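Long-range contact in glycosyl transferase (PDB 5TZJ), which belongs to the glycosyltransferase family 2 proteins of Staphylococcus aureus and holds uridine-diphosphate-N-acetylglucosamine in a pocket of its mixed sheet fold: residues His111-Lys121 with Asn190-Tyr201. Residues are numbered along the deposited sequence; the frame is centred on the assembly and turned at random.
Sequences HHSDVLLIKMK and NRISVLSDKAYY
Leu116 lies across Leu195 on one face of a parallel strand pair: CD1 of Leu116, swung out by a CG anti to the backbone N (chi1 177°), sits 3.7 Å from CB of Leu195 and also touches CB of Ser193. Beside it, CG2 of Ile118 meets CD2 of Leu195, and CB of Ile118 rests against CB of Tyr200. On the reverse face the branched methyls mesh: CD1 of Leu117 reaches back to CG2 of Ile192 (3.6 Å), and CB of Leu117 touches CG2 of Val194. Strands 115-118 and 192-195 run at 24°, laced by bonds such as Leu195 N to Leu117 O (2.8 Å, nearly straight). At the leading end, Asp114 OD2 takes Asn190 N on its anti lone pair (2.6 Å) and Arg191 N from above the carboxylate plane; Arg158 holds the other oxygen. After strand 192-195 the chain loops outward, and Lys119 fills the hollow. Its chain, bent at chi3 (-65°), follows Lys198 O and ends with NZ on Ser196 O (2.7 Å), pressing CE tightly on CB of Ser196. The Lys119 carbonyl receives Tyr200 N and Tyr201 N from opposite faces; parallel pairing resumes at Met120 and Tyr201, with residues 197-200 looped out. There Met120 lies alongside Tyr201, CE 3.9 Å from CD1, and touches the bound uridine-diphosphate-N-acetylglucosamine. The pair belongs to the mixed sheet of a GT-A type fold: helix 100-111 covers the Leu116 and Leu195 face, Tyr186 of helix 177-188 packs against Val115, Leu117 and Ile192, strand 156-158 runs antiparallel beside 115-118, and strand 139-140 lies beside 192-195.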
ATOM      1  N   HIS A 111      -1.680   4.104 -24.445  1.00 56.01           N
ATOM      2  CA  HIS A 111      -1.211   5.138 -23.530  1.00 56.90           C
ATOM      3  C   HIS A 111       0.187   4.919 -22.976  1.00 53.96           C
ATOM      4  O   HIS A 111       0.759   5.868 -22.427  1.00 55.07           O
ATOM      5  CB  HIS A 111      -2.202   5.294 -22.366  1.00 51.45           C
ATOM      6  CG  HIS A 111      -3.540   5.791 -22.807  1.00 59.72           C
ATOM      7  ND1 HIS A 111      -4.706   5.081 -22.611  1.00 61.44           N
ATOM      8  CD2 HIS A 111      -3.894   6.917 -23.471  1.00 57.02           C
ATOM      9  CE1 HIS A 111      -5.720   5.753 -23.124  1.00 56.18           C
ATOM     10  NE2 HIS A 111      -5.255   6.873 -23.645  1.00 58.40           N
ATOM     11  N   HIS A 112       0.744   3.708 -23.099  1.00 51.20           N
ATOM     12  CA  HIS A 112       2.111   3.398 -22.658  1.00 50.69           C
ATOM     13  C   HIS A 112       2.301   3.681 -21.166  1.00 49.15           C
ATOM     14  O   HIS A 112       3.339   4.187 -20.734  1.00 52.38           O
ATOM     15  CB  HIS A 112       3.153   4.142 -23.494  1.00 54.97           C
ATOM     16  CG  HIS A 112       2.997   3.934 -24.970  1.00 60.70           C
ATOM     17  ND1 HIS A 112       2.336   4.831 -25.781  1.00 66.80           N
ATOM     18  CD2 HIS A 112       3.388   2.918 -25.775  1.00 63.65           C
ATOM     19  CE1 HIS A 112       2.342   4.386 -27.028  1.00 70.21           C
ATOM     20  NE2 HIS A 112       2.980   3.229 -27.053  1.00 69.42           N
ATOM     21  N   SER A 113       1.288   3.343 -20.374  1.00 46.53           N
ATOM     22  CA  SER A 113       1.394   3.443 -18.921  1.00 44.11           C
ATOM     23  C   SER A 113       2.626   2.702 -18.405  1.00 44.05           C
ATOM     24  O   SER A 113       3.019   1.662 -18.932  1.00 40.50           O
ATOM     25  CB  SER A 113       0.132   2.864 -18.261  1.00 44.13           C
ATOM     26  OG  SER A 113      -1.051   3.241 -18.964  1.00 47.04           O
ATOM     27  N   ASP A 114       3.230   3.239 -17.343  1.00 45.70           N
ATOM     28  CA  ASP A 114       4.233   2.499 -16.582  1.00 44.16           C
ATOM     29  C   ASP A 114       3.652   1.798 -15.384  1.00 37.96           C
ATOM     30  O   ASP A 114       4.188   0.761 -14.966  1.00 32.13           O
ATOM     31  CB  ASP A 114       5.351   3.427 -16.106  1.00 46.76           C
ATOM     32  CG  ASP A 114       6.083   4.040 -17.271  1.00 51.54           C
ATOM     33  OD1 ASP A 114       6.187   3.343 -18.319  1.00 45.48           O
ATOM     34  OD2 ASP A 114       6.508   5.209 -17.147  1.00 56.49           O
ATOM     35  N   VAL A 115       2.580   2.361 -14.834  1.00 35.45           N
ATOM     36  CA  VAL A 115       1.826   1.788 -13.731  1.00 32.93           C
ATOM     37  C   VAL A 115       0.362   1.949 -14.094  1.00 35.86           C
ATOM     38  O   VAL A 115      -0.077   3.060 -14.417  1.00 36.74           O
ATOM     39  CB  VAL A 115       2.163   2.489 -12.386  1.00 30.45           C
ATOM     40  CG1 VAL A 115       1.239   2.056 -11.254  1.00 26.57           C
ATOM     41  CG2 VAL A 115       3.620   2.268 -12.030  1.00 32.03           C
ATOM     42  N   LEU A 116      -0.396   0.857 -14.074  1.00 35.40           N
ATOM     43  CA  LEU A 116      -1.819   0.925 -14.407  1.00 37.27           C
ATOM     44  C   LEU A 116      -2.609   0.467 -13.190  1.00 33.48           C
ATOM     45  O   LEU A 116      -2.544  -0.703 -12.805  1.00 32.10           O
ATOM     46  CB  LEU A 116      -2.162   0.077 -15.635  1.00 33.38           C
ATOM     47  CG  LEU A 116      -3.625  -0.026 -16.094  1.00 35.12           C
ATOM     48  CD1 LEU A 116      -4.328   1.353 -16.375  1.00 36.68           C
ATOM     49  CD2 LEU A 116      -3.731  -0.884 -17.326  1.00 39.80           C
ATOM     50  N   LEU A 117      -3.351   1.387 -12.596  1.00 34.19           N
ATOM     51  CA  LEU A 117      -4.288   1.040 -11.540  1.00 32.94           C
ATOM     52  C   LEU A 117      -5.518   0.450 -12.196  1.00 33.95           C
ATOM     53  O   LEU A 117      -5.971   0.958 -13.223  1.00 36.91           O
ATOM     54  CB  LEU A 117      -4.672   2.286 -10.716  1.00 31.72           C
ATOM     55  CG  LEU A 117      -3.643   2.740  -9.671  1.00 31.34           C
ATOM     56  CD1 LEU A 117      -2.472   3.473 -10.300  1.00 33.47           C
ATOM     57  CD2 LEU A 117      -4.271   3.571  -8.546  1.00 33.37           C
ATOM     58  N   ILE A 118      -6.073  -0.609 -11.600  1.00 33.18           N
ATOM     59  CA  ILE A 118      -7.279  -1.231 -12.130  1.00 36.17           C
ATOM     60  C   ILE A 118      -8.326  -1.296 -11.030  1.00 36.85           C
ATOM     61  O   ILE A 118      -8.008  -1.582  -9.870  1.00 36.80           O
ATOM     62  CB  ILE A 118      -6.996  -2.620 -12.716  1.00 37.71           C
ATOM     63  CG1 ILE A 118      -6.326  -3.524 -11.662  1.00 30.94           C
ATOM     64  CG2 ILE A 118      -6.177  -2.494 -14.001  1.00 37.63           C
ATOM     65  CD1 ILE A 118      -6.137  -4.955 -12.186  1.00 35.66           C
ATOM     66  N   LYS A 119      -9.561  -0.964 -11.384  1.00 36.11           N
ATOM     67  CA  LYS A 119     -10.593  -0.756 -10.379  1.00 37.45           C
ATOM     68  C   LYS A 119     -10.834  -2.039  -9.593  1.00 39.45           C
ATOM     69  O   LYS A 119     -10.931  -3.128 -10.166  1.00 37.67           O
ATOM     70  CB  LYS A 119     -11.899  -0.281 -11.041  1.00 40.68           C
ATOM     71  CG  LYS A 119     -13.022  -0.111 -10.039  1.00 46.07           C
ATOM     72  CD  LYS A 119     -14.355   0.138 -10.705  1.00 55.08           C
ATOM     73  CE  LYS A 119     -14.381   1.429 -11.448  1.00 57.31           C
ATOM     74  NZ  LYS A 119     -15.699   1.597 -12.168  1.00 62.70           N
ATOM     75  N   MET A 120     -10.948  -1.908  -8.275  1.00 41.62           N
ATOM     76  CA  MET A 120     -11.169  -3.069  -7.430  1.00 43.27           C
ATOM     77  C   MET A 120     -12.612  -3.123  -6.936  1.00 44.12           C
ATOM     78  O   MET A 120     -13.333  -2.122  -6.918  1.00 42.84           O
ATOM     79  CB  MET A 120     -10.201  -3.066  -6.246  1.00 42.78           C
ATOM     80  CG  MET A 120      -8.789  -2.597  -6.573  1.00 42.84           C
ATOM     81  SD  MET A 120      -7.852  -2.258  -5.055  1.00 42.02           S
ATOM     82  CE  MET A 120      -7.991  -3.880  -4.291  1.00 42.72           C
ATOM     83  N   LYS A 121     -13.038  -4.329  -6.559  1.00 42.07           N
ATOM     84  CA  LYS A 121     -14.346  -4.549  -5.962  1.00 44.37           C
ATOM     85  C   LYS A 121     -14.189  -5.418  -4.724  1.00 44.85           C
ATOM     86  O   LYS A 121     -13.497  -6.447  -4.770  1.00 43.16           O
ATOM     87  CB  LYS A 121     -15.295  -5.212  -6.954  1.00 49.40           C
ATOM     88  CG  LYS A 121     -16.549  -5.800  -6.320  1.00 55.54           C
ATOM     89  CD  LYS A 121     -17.384  -4.732  -5.635  1.00 58.54           C
ATOM     90  CE  LYS A 121     -18.716  -5.309  -5.175  1.00 61.05           C
ATOM     91  NZ  LYS A 121     -19.350  -6.051  -6.278  1.00 61.93           N
ATOM     92  N   ASN A 190       7.094   7.141 -15.492  1.00 41.85           N
ATOM     93  CA  ASN A 190       6.847   8.309 -16.320  1.00 45.91           C
ATOM     94  C   ASN A 190       5.363   8.575 -16.476  1.00 44.13           C
ATOM     95  O   ASN A 190       4.961   9.728 -16.639  1.00 42.00           O
ATOM     96  CB  ASN A 190       7.496   8.140 -17.688  1.00 57.79           C
ATOM     97  CG  ASN A 190       9.000   8.131 -17.602  1.00 65.53           C
ATOM     98  OD1 ASN A 190       9.589   8.875 -16.802  1.00 66.32           O
ATOM     99  ND2 ASN A 190       9.641   7.277 -18.409  1.00 68.82           N
ATOM    100  N   ARG A 191       4.535   7.541 -16.402  1.00 38.48           N
ATOM    101  CA  ARG A 191       3.101   7.723 -16.563  1.00 38.88           C
ATOM    102  C   ARG A 191       2.370   6.696 -15.714  1.00 42.99           C
ATOM    103  O   ARG A 191       2.696   5.497 -15.749  1.00 41.40           O
ATOM    104  CB  ARG A 191       2.668   7.584 -18.028  1.00 41.89           C
ATOM    105  CG  ARG A 191       1.188   7.331 -18.149  1.00 45.97           C
ATOM    106  CD  ARG A 191       0.678   7.586 -19.538  1.00 53.38           C
ATOM    107  NE  ARG A 191       1.166   8.862 -20.036  1.00 58.92           N
ATOM    108  CZ  ARG A 191       0.590   9.567 -21.003  1.00 64.85           C
ATOM    109  NH1 ARG A 191      -0.519   9.121 -21.579  1.00 66.03           N
ATOM    110  NH2 ARG A 191       1.146  10.706 -21.388  1.00 67.56           N
ATOM    111  N   ILE A 192       1.381   7.178 -14.973  1.00 39.81           N
ATOM    112  CA  ILE A 192       0.528   6.382 -14.103  1.00 37.47           C
ATOM    113  C   ILE A 192      -0.888   6.574 -14.606  1.00 39.76           C
ATOM    114  O   ILE A 192      -1.317   7.712 -14.834  1.00 43.63           O
ATOM    115  CB  ILE A 192       0.638   6.841 -12.627  1.00 37.21           C
ATOM    116  CG1 ILE A 192       2.086   6.826 -12.126  1.00 37.70           C
ATOM    117  CG2 ILE A 192      -0.288   6.013 -11.701  1.00 29.72           C
ATOM    118  CD1 ILE A 192       2.235   7.393 -10.676  1.00 33.59           C
ATOM    119  N   SER A 193      -1.624   5.494 -14.767  1.00 36.95           N
ATOM    120  CA  SER A 193      -2.947   5.586 -15.367  1.00 36.56           C
ATOM    121  C   SER A 193      -3.929   4.840 -14.487  1.00 35.19           C
ATOM    122  O   SER A 193      -3.546   4.082 -13.601  1.00 34.96           O
ATOM    123  CB  SER A 193      -2.978   4.999 -16.785  1.00 38.73           C
ATOM    124  OG  SER A 193      -1.843   5.405 -17.512  1.00 42.53           O
ATOM    125  N   VAL A 194      -5.210   5.050 -14.750  1.00 36.85           N
ATOM    126  CA  VAL A 194      -6.281   4.441 -13.978  1.00 37.93           C
ATOM    127  C   VAL A 194      -7.297   3.916 -14.964  1.00 39.38           C
ATOM    128  O   VAL A 194      -7.829   4.685 -15.786  1.00 41.45           O
ATOM    129  CB  VAL A 194      -6.944   5.425 -13.001  1.00 41.24           C
ATOM    130  CG1 VAL A 194      -7.987   4.689 -12.160  1.00 43.56           C
ATOM    131  CG2 VAL A 194      -5.889   6.076 -12.090  1.00 36.89           C
ATOM    132  N   LEU A 195      -7.572   2.619 -14.888  1.00 38.71           N
ATOM    133  CA  LEU A 195      -8.572   1.990 -15.739  1.00 42.96           C
ATOM    134  C   LEU A 195      -9.746   1.582 -14.853  1.00 43.60           C
ATOM    135  O   LEU A 195      -9.591   0.745 -13.956  1.00 44.24           O
ATOM    136  CB  LEU A 195      -7.954   0.812 -16.494  1.00 43.73           C
ATOM    137  CG  LEU A 195      -8.776  -0.001 -17.476  1.00 53.92           C
ATOM    138  CD1 LEU A 195      -8.152   0.003 -18.835  1.00 60.18           C
ATOM    139  CD2 LEU A 195      -8.693  -1.377 -16.973  1.00 55.17           C
ATOM    140  N   SER A 196     -10.901   2.226 -15.060  1.00 43.85           N
ATOM    141  CA  SER A 196     -12.073   2.010 -14.220  1.00 45.86           C
ATOM    142  C   SER A 196     -13.301   1.526 -14.992  1.00 51.35           C
ATOM    143  O   SER A 196     -14.420   1.668 -14.497  1.00 56.36           O
ATOM    144  CB  SER A 196     -12.417   3.293 -13.471  1.00 46.81           C
ATOM    145  OG  SER A 196     -11.529   3.508 -12.401  1.00 43.62           O
ATOM    146  N   ASP A 197     -13.123   0.925 -16.175  1.00 51.34           N
ATOM    147  CA  ASP A 197     -14.278   0.610 -17.017  1.00 57.99           C
ATOM    148  C   ASP A 197     -15.174  -0.478 -16.419  1.00 57.64           C
ATOM    149  O   ASP A 197     -16.397  -0.459 -16.642  1.00 55.39           O
ATOM    150  CB  ASP A 197     -13.801   0.222 -18.418  1.00 63.48           C
ATOM    151  CG  ASP A 197     -13.318   1.428 -19.207  1.00 64.19           C
ATOM    152  OD1 ASP A 197     -13.392   2.551 -18.669  1.00 63.37           O
ATOM    153  OD2 ASP A 197     -12.879   1.271 -20.360  1.00 67.88           O
ATOM    154  N   LYS A 198     -14.602  -1.436 -15.678  1.00 53.49           N
ATOM    155  CA  LYS A 198     -15.416  -2.363 -14.896  1.00 55.16           C
ATOM    156  C   LYS A 198     -14.679  -2.739 -13.611  1.00 52.05           C
ATOM    157  O   LYS A 198     -13.612  -2.198 -13.292  1.00 46.58           O
ATOM    158  CB  LYS A 198     -15.810  -3.590 -15.722  1.00 59.17           C
ATOM    159  CG  LYS A 198     -14.651  -4.316 -16.337  1.00 58.78           C
ATOM    160  CD  LYS A 198     -15.048  -5.021 -17.634  1.00 60.67           C
ATOM    161  CE  LYS A 198     -15.258  -4.023 -18.749  1.00 61.59           C
ATOM    162  NZ  LYS A 198     -15.314  -4.662 -20.086  1.00 62.21           N
ATOM    163  N   ALA A 199     -15.306  -3.616 -12.829  1.00 51.58           N
ATOM    164  CA  ALA A 199     -14.639  -4.191 -11.667  1.00 51.34           C
ATOM    165  C   ALA A 199     -13.611  -5.202 -12.163  1.00 47.81           C
ATOM    166  O   ALA A 199     -13.980  -6.257 -12.684  1.00 51.98           O
ATOM    167  CB  ALA A 199     -15.666  -4.836 -10.741  1.00 53.74           C
ATOM    168  N   TYR A 200     -12.323  -4.882 -12.040  1.00 43.55           N
ATOM    169  CA  TYR A 200     -11.272  -5.792 -12.512  1.00 44.26           C
ATOM    170  C   TYR A 200     -10.692  -6.672 -11.414  1.00 43.72           C
ATOM    171  O   TYR A 200     -10.585  -7.891 -11.590  1.00 45.31           O
ATOM    172  CB  TYR A 200     -10.142  -5.000 -13.195  1.00 42.17           C
ATOM    173  CG  TYR A 200     -10.601  -4.346 -14.487  1.00 46.39           C
ATOM    174  CD1 TYR A 200     -10.752  -5.095 -15.659  1.00 49.63           C
ATOM    175  CD2 TYR A 200     -10.926  -2.998 -14.525  1.00 47.40           C
ATOM    176  CE1 TYR A 200     -11.194  -4.500 -16.852  1.00 52.02           C
ATOM    177  CE2 TYR A 200     -11.388  -2.400 -15.696  1.00 49.65           C
ATOM    178  CZ  TYR A 200     -11.507  -3.144 -16.858  1.00 51.55           C
ATOM    179  OH  TYR A 200     -11.935  -2.533 -18.017  1.00 53.23           O
ATOM    180  N   TYR A 201     -10.303  -6.083 -10.287  1.00 39.57           N
ATOM    181  CA  TYR A 201      -9.658  -6.820  -9.211  1.00 40.67           C
ATOM    182  C   TYR A 201     -10.684  -7.076  -8.097  1.00 41.01           C
ATOM    183  O   TYR A 201     -11.111  -6.145  -7.395  1.00 39.59           O
ATOM    184  CB  TYR A 201      -8.424  -6.055  -8.712  1.00 37.37           C
ATOM    185  CG  TYR A 201      -7.580  -6.906  -7.793  1.00 36.32           C
ATOM    186  CD1 TYR A 201      -7.934  -7.073  -6.467  1.00 34.61           C
ATOM    187  CD2 TYR A 201      -6.455  -7.590  -8.264  1.00 36.46           C
ATOM    188  CE1 TYR A 201      -7.212  -7.909  -5.639  1.00 32.82           C
ATOM    189  CE2 TYR A 201      -5.715  -8.392  -7.431  1.00 35.05           C
ATOM    190  CZ  TYR A 201      -6.102  -8.556  -6.121  1.00 35.11           C
ATOM    191  OH  TYR A 201      -5.376  -9.377  -5.281  1.00 37.30           O
TER